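Local coordinates for protein ATP-dependent DNA helicase uvsW (Enterobacteria phage T4, PDB 2OCA) that couples ATP hydrolysis to unwinding of duplex DNA in the 3'-5' direction and drives branch migration of Holliday junctions during phage recombination and repair, at residues L304-E309 and D456-K461. The protein carries 1 engineered substitution. Numbering follows the deposited sequence.
Unlike the reference sequence in segment 456-461: Asp457 (reference Ser).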
ATOM      1  N   LEU A 304       2.863  17.023  14.735  1.00 56.89           N
ATOM      2  CA  LEU A 304       3.514  16.995  16.029  1.00 57.81           C
ATOM      3  C   LEU A 304       2.624  17.750  17.015  1.00 57.57           C
ATOM      4  O   LEU A 304       2.564  18.982  16.971  1.00 58.71           O
ATOM      5  CB  LEU A 304       4.869  17.676  15.895  1.00 58.97           C
ATOM      6  CG  LEU A 304       5.978  17.309  16.869  1.00 63.09           C
ATOM      7  CD1 LEU A 304       6.217  15.800  16.865  1.00 62.26           C
ATOM      8  CD2 LEU A 304       7.248  18.057  16.445  1.00 63.91           C
ATOM      9  N   ARG A 305       1.930  17.020  17.891  1.00 55.25           N
ATOM     10  CA  ARG A 305       1.030  17.648  18.858  1.00 54.87           C
ATOM     11  C   ARG A 305       1.729  18.105  20.135  1.00 55.36           C
ATOM     12  O   ARG A 305       2.572  17.394  20.675  1.00 55.89           O
ATOM     13  CB  ARG A 305      -0.117  16.698  19.237  1.00 54.15           C
ATOM     14  CG  ARG A 305      -1.232  17.388  20.031  1.00 50.55           C
ATOM     15  CD  ARG A 305      -1.910  18.394  19.142  1.00 55.77           C
ATOM     16  NE  ARG A 305      -2.379  19.595  19.828  1.00 57.94           N
ATOM     17  CZ  ARG A 305      -3.301  19.590  20.773  1.00 58.85           C
ATOM     18  NH1 ARG A 305      -3.843  18.444  21.144  1.00 65.58           N
ATOM     19  NH2 ARG A 305      -3.697  20.720  21.330  1.00 57.90           N
ATOM     20  N   TYR A 306       1.349  19.281  20.623  1.00 54.48           N
ATOM     21  CA  TYR A 306       1.934  19.839  21.834  1.00 55.74           C
ATOM     22  C   TYR A 306       1.027  19.702  23.059  1.00 57.38           C
ATOM     23  O   TYR A 306      -0.155  19.407  22.942  1.00 59.64           O
ATOM     24  CB  TYR A 306       2.272  21.320  21.613  1.00 53.60           C
ATOM     25  CG  TYR A 306       3.440  21.532  20.688  1.00 52.65           C
ATOM     26  CD1 TYR A 306       3.392  21.089  19.369  1.00 53.15           C
ATOM     27  CD2 TYR A 306       4.608  22.137  21.143  1.00 51.00           C
ATOM     28  CE1 TYR A 306       4.482  21.236  18.520  1.00 54.30           C
ATOM     29  CE2 TYR A 306       5.704  22.291  20.310  1.00 53.09           C
ATOM     30  CZ  TYR A 306       5.639  21.835  18.994  1.00 54.28           C
ATOM     31  OH  TYR A 306       6.737  21.952  18.164  1.00 53.15           O
ATOM     32  N   PRO A 307       1.589  19.892  24.260  1.00 58.38           N
ATOM     33  CA  PRO A 307       0.781  19.786  25.473  1.00 58.28           C
ATOM     34  C   PRO A 307      -0.315  20.833  25.435  1.00 59.23           C
ATOM     35  O   PRO A 307      -0.064  21.975  25.075  1.00 60.25           O
ATOM     36  CB  PRO A 307       1.790  20.062  26.578  1.00 57.55           C
ATOM     37  CG  PRO A 307       3.053  19.494  26.015  1.00 59.02           C
ATOM     38  CD  PRO A 307       3.023  19.989  24.594  1.00 57.94           C
ATOM     39  N   ASP A 308      -1.528  20.454  25.817  1.00 61.00           N
ATOM     40  CA  ASP A 308      -2.633  21.400  25.808  1.00 62.02           C
ATOM     41  C   ASP A 308      -2.297  22.703  26.529  1.00 62.58           C
ATOM     42  O   ASP A 308      -2.767  23.766  26.141  1.00 63.49           O
ATOM     43  CB  ASP A 308      -3.880  20.768  26.424  1.00 62.18           C
ATOM     44  CG  ASP A 308      -4.330  19.517  25.676  1.00 69.22           C
ATOM     45  OD1 ASP A 308      -3.763  19.222  24.594  1.00 72.52           O
ATOM     46  OD2 ASP A 308      -5.256  18.828  26.161  1.00 71.48           O
ATOM     47  N   GLU A 309      -1.472  22.639  27.565  1.00 64.09           N
ATOM     48  CA  GLU A 309      -1.137  23.855  28.295  1.00 65.95           C
ATOM     49  C   GLU A 309      -0.252  24.793  27.474  1.00 64.20           C
ATOM     50  O   GLU A 309      -0.378  26.018  27.565  1.00 64.52           O
ATOM     51  CB  GLU A 309      -0.452  23.516  29.616  1.00 70.20           C
ATOM     52  CG  GLU A 309      -0.382  24.706  30.561  1.00 78.50           C
ATOM     53  CD  GLU A 309       0.429  24.412  31.814  1.00 84.12           C
ATOM     54  OE1 GLU A 309       0.032  23.495  32.573  1.00 86.40           O
ATOM     55  OE2 GLU A 309       1.460  25.099  32.031  1.00 84.52           O
ATOM     56  N   ASP A 456       3.653  21.650  13.135  1.00 55.06           N
ATOM     57  CA  ASP A 456       3.607  21.831  14.577  1.00 55.39           C
ATOM     58  C   ASP A 456       2.175  22.123  14.976  1.00 53.97           C
ATOM     59  O   ASP A 456       1.682  23.231  14.775  1.00 54.53           O
ATOM     60  CB  ASP A 456       4.541  22.972  14.984  1.00 56.22           C
ATOM     61  CG  ASP A 456       6.005  22.629  14.735  1.00 58.17           C
ATOM     62  OD1 ASP A 456       6.557  21.799  15.484  1.00 59.96           O
ATOM     63  OD2 ASP A 456       6.603  23.169  13.781  1.00 57.42           O
ATOM     64  N   ASP A 457       1.510  21.107  15.527  1.00 53.32           N
ATOM     65  CA  ASP A 457       0.115  21.218  15.944  1.00 51.94           C
ATOM     66  C   ASP A 457      -0.028  21.691  17.378  1.00 51.98           C
ATOM     67  O   ASP A 457       0.056  20.894  18.313  1.00 54.17           O
ATOM     68  CB  ASP A 457      -0.590  19.866  15.802  1.00 51.52           C
ATOM     69  CG  ASP A 457      -2.060  19.925  16.185  1.00 52.45           C
ATOM     70  OD1 ASP A 457      -2.486  20.943  16.781  1.00 54.10           O
ATOM     71  OD2 ASP A 457      -2.789  18.947  15.899  1.00 50.36           O
ATOM     72  N   ALA A 458      -0.245  22.990  17.544  1.00 50.55           N
ATOM     73  CA  ALA A 458      -0.425  23.575  18.859  1.00 49.39           C
ATOM     74  C   ALA A 458      -1.805  24.225  18.880  1.00 49.82           C
ATOM     75  O   ALA A 458      -2.000  25.289  19.473  1.00 50.19           O
ATOM     76  CB  ALA A 458       0.658  24.610  19.129  1.00 47.79           C
ATOM     77  N   GLY A 459      -2.760  23.574  18.220  1.00 49.10           N
ATOM     78  CA  GLY A 459      -4.113  24.099  18.164  1.00 51.67           C
ATOM     79  C   GLY A 459      -4.808  23.987  19.506  1.00 52.05           C
ATOM     80  O   GLY A 459      -4.494  23.094  20.283  1.00 54.07           O
ATOM     81  N   VAL A 460      -5.752  24.880  19.781  1.00 51.85           N
ATOM     82  CA  VAL A 460      -6.467  24.868  21.053  1.00 51.31           C
ATOM     83  C   VAL A 460      -7.781  24.100  20.991  1.00 53.33           C
ATOM     84  O   VAL A 460      -8.668  24.428  20.196  1.00 53.46           O
ATOM     85  CB  VAL A 460      -6.774  26.309  21.535  1.00 50.11           C
ATOM     86  CG1 VAL A 460      -7.449  26.270  22.896  1.00 46.93           C
ATOM     87  CG2 VAL A 460      -5.493  27.125  21.608  1.00 46.86           C
ATOM     88  N   LYS A 461      -7.904  23.081  21.839  1.00 55.72           N
ATOM     89  CA  LYS A 461      -9.122  22.273  21.892  1.00 56.20           C
ATOM     90  C   LYS A 461     -10.260  23.109  22.441  1.00 57.49           C
ATOM     91  O   LYS A 461     -10.053  24.029  23.224  1.00 55.96           O
ATOM     92  CB  LYS A 461      -8.934  21.055  22.793  1.00 56.18           C
ATOM     93  CG  LYS A 461      -7.997  19.993  22.249  1.00 58.19           C
ATOM     94  CD  LYS A 461      -7.763  18.909  23.282  1.00 60.74           C
ATOM     95  CE  LYS A 461      -6.673  17.948  22.841  1.00 64.00           C
ATOM     96  NZ  LYS A 461      -6.174  17.089  23.959  1.00 65.01           N
TER
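Arg305 lays its side chain across Asp457 (serine in the reference sequence), its neighbour on the adjoining parallel strand, where 298-305 and 450-457 run out of the C-terminal helicase sheet. CG leaves anti to the backbone N (chi1 -169°), and bends at chi2 and chi3 then carry the guanidinium along 456-461. NE makes a salt bridge to Asp457 OD1 at 3.3 Å, with the two planes 36° apart, and a weak hydrogen bond to Asp457 O; NH2 reaches Gly459 O, 2.7 Å away but poorly aligned. That same OD1 takes the Gly459 N-H almost along its C-O axis, closing an Asx turn, while OD2 goes to Tyr471. Farther out, the extended Lys461 brings NZ to the syn side of Asp308 OD2 in a 3.0 Å salt bridge, and Asp308 OD1 forms a long one to Arg305 NH1 (3.5 Å). On the face that carries Leu304 and Asp456, the Tyr306 hydroxyl reaches Asp456 OD1 (2.7 Å) from above the carboxylate plane, ring and carboxylate 67° apart; Arg332 pairs with that oxygen too. Between the strands, Asp457 N donates to Leu304 O and Tyr306 N to Asp457 O. Past the last bridge, the salt-bridge network ties the departing loops together, its carboxylates probably offsetting the 3.9 Å approach of Arg305 NH1 and Lys461 NZ.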